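PDB 4ZGP: translation initiation factor eIF2 assembly protein from Schizosaccharomyces pombe, which acts as an ATP-dependent folding chaperone that binds the gamma subunit of eIF2 and lets it assemble with the alpha and beta subunits. Local coordinates for residues Gly109-Pro114 with Lys183-Met188. Residues are numbered along the deposited sequence; the frame is centred on the assembly and turned at random.
Sequences GGAVVP and KEWFPM. With ADP (adenosine-5'-diphosphate), chain C.
The adenine pocket of this ATP-grasp protein is built where Ala111-Val113 pairs with Lys183-Trp185, two antiparallel segments, one entering strand 112-115 and the other leaving strand 180-184. Val113 and Lys183 form a hydrogen-bonded pair, Val113 N reaching Lys183 O at 2.7 Å and Lys183 N returning to Val113 O at 2.9 Å. Past the non-hydrogen-bonded pair of Val112 and Glu184, Trp185 N binds Ala111 O at 2.9 Å. The small methyl of Ala111 suits the close approach here, its CB lying 3.9 Å from Trp185 CB.

Beyond the strand, the chain from Glu184 to Phe186 reads the adenine with its backbone: ADP N6 donates to Glu184 O, and Phe186 N gives a nearly straight bond to ADP N1 (175°). Beta-branched Val113 lays CG2 over one adenine face, 3.7 Å from ADP C6, and the same methyl meets the edge of the Trp185 indole. Phe186 lies obliquely across the opposite adenine face, its CE1 3.6 Å from ADP C6. With an alanine here the backbone bond to N1 could remain, but the base would probably lose its aromatic cover on that side and be freer to rock. Lys183 suits its place by length and charge: a bend at chi3 (-63°) turns its amine toward the nucleotide, where NZ bonds both ADP N7 at 2.8 Å and the alpha-phosphate oxygen O2A at 3.0 Å.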
ATOM      1  N   GLY A 109      17.032 -11.008   0.492  1.00 35.08           N
ATOM      2  CA  GLY A 109      18.308 -10.317   0.451  1.00 33.90           C
ATOM      3  C   GLY A 109      18.715  -9.633   1.743  1.00 33.29           C
ATOM      4  O   GLY A 109      19.662  -8.843   1.754  1.00 38.77           O
ATOM      5  N   GLY A 110      18.001  -9.915   2.827  1.00 30.15           N
ATOM      6  CA  GLY A 110      18.379  -9.395   4.132  1.00 32.35           C
ATOM      7  C   GLY A 110      17.714  -8.122   4.631  1.00 30.95           C
ATOM      8  O   GLY A 110      17.964  -7.700   5.755  1.00 27.49           O
ATOM      9  N   ALA A 111      16.860  -7.504   3.820  1.00 30.17           N
ATOM     10  CA  ALA A 111      16.183  -6.286   4.260  1.00 28.26           C
ATOM     11  C   ALA A 111      14.779  -6.212   3.655  1.00 24.71           C
ATOM     12  O   ALA A 111      14.621  -6.390   2.445  1.00 26.38           O
ATOM     13  CB  ALA A 111      16.994  -5.060   3.883  1.00 29.57           C
ATOM     14  N   VAL A 112      13.779  -5.983   4.509  1.00 26.61           N
ATOM     15  CA  VAL A 112      12.379  -5.947   4.060  1.00 28.09           C
ATOM     16  C   VAL A 112      11.574  -4.786   4.650  1.00 31.22           C
ATOM     17  O   VAL A 112      11.962  -4.189   5.653  1.00 25.96           O
ATOM     18  CB  VAL A 112      11.633  -7.264   4.407  1.00 25.54           C
ATOM     19  CG1 VAL A 112      12.388  -8.479   3.868  1.00 25.84           C
ATOM     20  CG2 VAL A 112      11.402  -7.400   5.911  1.00 28.11           C
ATOM     21  N   VAL A 113      10.459  -4.473   3.992  1.00 26.55           N
ATOM     22  CA  VAL A 113       9.434  -3.593   4.538  1.00 23.01           C
ATOM     23  C   VAL A 113       8.182  -4.427   4.799  1.00 24.65           C
ATOM     24  O   VAL A 113       7.661  -5.058   3.884  1.00 23.81           O
ATOM     25  CB  VAL A 113       9.106  -2.426   3.571  1.00 28.57           C
ATOM     26  CG1 VAL A 113       7.888  -1.656   4.061  1.00 26.96           C
ATOM     27  CG2 VAL A 113      10.302  -1.481   3.423  1.00 28.17           C
ATOM     28  N   PRO A 114       7.720  -4.480   6.057  1.00 25.15           N
ATOM     29  CA  PRO A 114       6.572  -5.323   6.402  1.00 26.44           C
ATOM     30  C   PRO A 114       5.246  -4.603   6.236  1.00 26.21           C
ATOM     31  O   PRO A 114       5.224  -3.383   6.377  1.00 28.42           O
ATOM     32  CB  PRO A 114       6.804  -5.631   7.872  1.00 26.72           C
ATOM     33  CG  PRO A 114       7.454  -4.325   8.377  1.00 24.04           C
ATOM     34  CD  PRO A 114       8.332  -3.864   7.246  1.00 26.96           C
ATOM     35  N   LYS A 183       7.930  -7.181   1.985  1.00 22.50           N
ATOM     36  CA  LYS A 183       8.426  -6.689   0.708  1.00 24.83           C
ATOM     37  C   LYS A 183       9.916  -6.517   0.738  1.00 28.26           C
ATOM     38  O   LYS A 183      10.437  -5.995   1.710  1.00 27.20           O
ATOM     39  CB  LYS A 183       7.764  -5.352   0.380  1.00 26.88           C
ATOM     40  CG  LYS A 183       6.246  -5.516   0.369  1.00 28.16           C
ATOM     41  CD  LYS A 183       5.554  -4.255   0.011  1.00 32.80           C
ATOM     42  CE  LYS A 183       5.824  -3.187   1.033  1.00 27.26           C
ATOM     43  NZ  LYS A 183       5.510  -1.887   0.389  1.00 41.47           N
ATOM     44  N   GLU A 184      10.603  -6.902  -0.333  1.00 25.48           N
ATOM     45  CA  GLU A 184      12.035  -6.629  -0.397  1.00 27.46           C
ATOM     46  C   GLU A 184      12.274  -5.130  -0.293  1.00 34.04           C
ATOM     47  O   GLU A 184      11.667  -4.356  -1.017  1.00 27.85           O
ATOM     48  CB  GLU A 184      12.657  -7.163  -1.681  1.00 27.53           C
ATOM     49  CG  GLU A 184      14.123  -6.785  -1.799  1.00 34.83           C
ATOM     50  CD  GLU A 184      14.876  -7.642  -2.784  1.00 43.28           C
ATOM     51  OE1 GLU A 184      14.299  -8.633  -3.290  1.00 39.21           O
ATOM     52  OE2 GLU A 184      16.051  -7.313  -3.046  1.00 43.22           O
ATOM     53  N   TRP A 185      13.141  -4.724   0.628  1.00 27.75           N
ATOM     54  CA  TRP A 185      13.478  -3.323   0.777  1.00 26.72           C
ATOM     55  C   TRP A 185      14.378  -2.864  -0.351  1.00 33.55           C
ATOM     56  O   TRP A 185      15.271  -3.581  -0.784  1.00 32.97           O
ATOM     57  CB  TRP A 185      14.152  -3.065   2.129  1.00 31.75           C
ATOM     58  CG  TRP A 185      14.631  -1.641   2.301  1.00 32.23           C
ATOM     59  CD1 TRP A 185      13.922  -0.589   2.813  1.00 32.14           C
ATOM     60  CD2 TRP A 185      15.919  -1.127   1.961  1.00 35.35           C
ATOM     61  NE1 TRP A 185      14.690   0.550   2.809  1.00 36.07           N
ATOM     62  CE2 TRP A 185      15.921   0.246   2.287  1.00 36.50           C
ATOM     63  CE3 TRP A 185      17.069  -1.690   1.396  1.00 35.17           C
ATOM     64  CZ2 TRP A 185      17.028   1.060   2.077  1.00 43.39           C
ATOM     65  CZ3 TRP A 185      18.172  -0.879   1.192  1.00 40.97           C
ATOM     66  CH2 TRP A 185      18.144   0.480   1.529  1.00 41.25           C
ATOM     67  N   PHE A 186      14.134  -1.658  -0.840  1.00 30.37           N
ATOM     68  CA  PHE A 186      15.071  -1.029  -1.740  1.00 32.72           C
ATOM     69  C   PHE A 186      15.039   0.469  -1.474  1.00 38.47           C
ATOM     70  O   PHE A 186      14.011   1.023  -1.086  1.00 32.44           O
ATOM     71  CB  PHE A 186      14.741  -1.352  -3.195  1.00 41.63           C
ATOM     72  CG  PHE A 186      13.340  -1.024  -3.573  1.00 37.58           C
ATOM     73  CD1 PHE A 186      12.298  -1.903  -3.280  1.00 36.92           C
ATOM     74  CD2 PHE A 186      13.049   0.179  -4.204  1.00 41.42           C
ATOM     75  CE1 PHE A 186      10.986  -1.590  -3.626  1.00 34.56           C
ATOM     76  CE2 PHE A 186      11.740   0.492  -4.553  1.00 39.51           C
ATOM     77  CZ  PHE A 186      10.713  -0.396  -4.258  1.00 39.96           C
ATOM     78  N   PRO A 187      16.181   1.128  -1.629  1.00 35.23           N
ATOM     79  CA  PRO A 187      16.123   2.574  -1.445  1.00 35.67           C
ATOM     80  C   PRO A 187      15.297   3.183  -2.578  1.00 33.48           C
ATOM     81  O   PRO A 187      15.547   2.870  -3.736  1.00 42.79           O
ATOM     82  CB  PRO A 187      17.594   2.989  -1.510  1.00 43.20           C
ATOM     83  CG  PRO A 187      18.232   1.943  -2.397  1.00 46.22           C
ATOM     84  CD  PRO A 187      17.499   0.659  -2.091  1.00 40.96           C
ATOM     85  N   MET A 188      14.300   3.997  -2.268  1.00 39.51           N
ATOM     86  CA  MET A 188      13.527   4.604  -3.349  1.00 34.63           C
ATOM     87  C   MET A 188      13.478   6.119  -3.203  1.00 34.66           C
ATOM     88  O   MET A 188      13.395   6.643  -2.096  1.00 41.19           O
ATOM     89  CB  MET A 188      12.112   4.010  -3.430  1.00 42.33           C
ATOM     90  CG  MET A 188      11.278   4.073  -2.172  1.00 44.56           C
ATOM     91  SD  MET A 188       9.500   4.040  -2.556  1.00 62.14           S
ATOM     92  CE  MET A 188       9.332   2.616  -3.610  1.00 39.42           C
TER
HETATM   93  PB  ADP C 301       0.595   2.781   1.500  0.69 45.51           P
HETATM   94  O1B ADP C 301      -0.058   2.546   0.147  0.69 40.65           O
HETATM   95  O2B ADP C 301      -0.165   2.170   2.663  0.69 37.78           O
HETATM   96  O3B ADP C 301       1.058   4.217   1.639  0.69 37.41           O
HETATM   97  PA  ADP C 301       3.005   1.663   0.344  0.69 35.58           P
HETATM   98  O1A ADP C 301       2.477   2.350  -0.891  0.69 42.32           O
HETATM   99  O2A ADP C 301       3.392   0.194   0.360  0.69 36.30           O
HETATM  100  O3A ADP C 301       1.946   1.876   1.546  0.69 44.21           O
HETATM  101  O5' ADP C 301       4.292   2.501   0.813  0.69 44.51           O
HETATM  102  C5' ADP C 301       4.258   3.423   1.903  0.69 38.19           C
HETATM  103  C4' ADP C 301       5.581   4.164   1.825  0.69 41.03           C
HETATM  104  O4' ADP C 301       6.628   3.309   2.286  0.69 37.77           O
HETATM  105  C3' ADP C 301       5.912   4.512   0.382  0.69 38.87           C
HETATM  106  O3' ADP C 301       5.600   5.879   0.096  0.69 41.30           O
HETATM  107  C2' ADP C 301       7.394   4.239   0.238  0.69 41.25           C
HETATM  108  O2' ADP C 301       8.151   5.450   0.327  0.69 45.64           O
HETATM  109  C1' ADP C 301       7.757   3.346   1.406  0.69 36.94           C
HETATM  110  N9  ADP C 301       7.994   1.983   0.869  0.69 36.80           N
HETATM  111  C8  ADP C 301       7.029   1.111   0.503  0.69 36.24           C
HETATM  112  N7  ADP C 301       7.574  -0.050   0.048  0.69 39.00           N
HETATM  113  C5  ADP C 301       8.919   0.073   0.121  0.69 34.50           C
HETATM  114  C6  ADP C 301      10.083  -0.788  -0.191  0.69 34.40           C
HETATM  115  N6  ADP C 301       9.881  -2.037  -0.687  0.69 32.35           N
HETATM  116  N1  ADP C 301      11.328  -0.288   0.032  0.69 28.14           N
HETATM  117  C2  ADP C 301      11.497   0.955   0.536  0.69 35.16           C
HETATM  118  N3  ADP C 301      10.484   1.792   0.845  0.69 37.18           N
HETATM  119  C4  ADP C 301       9.191   1.414   0.664  0.69 39.63           C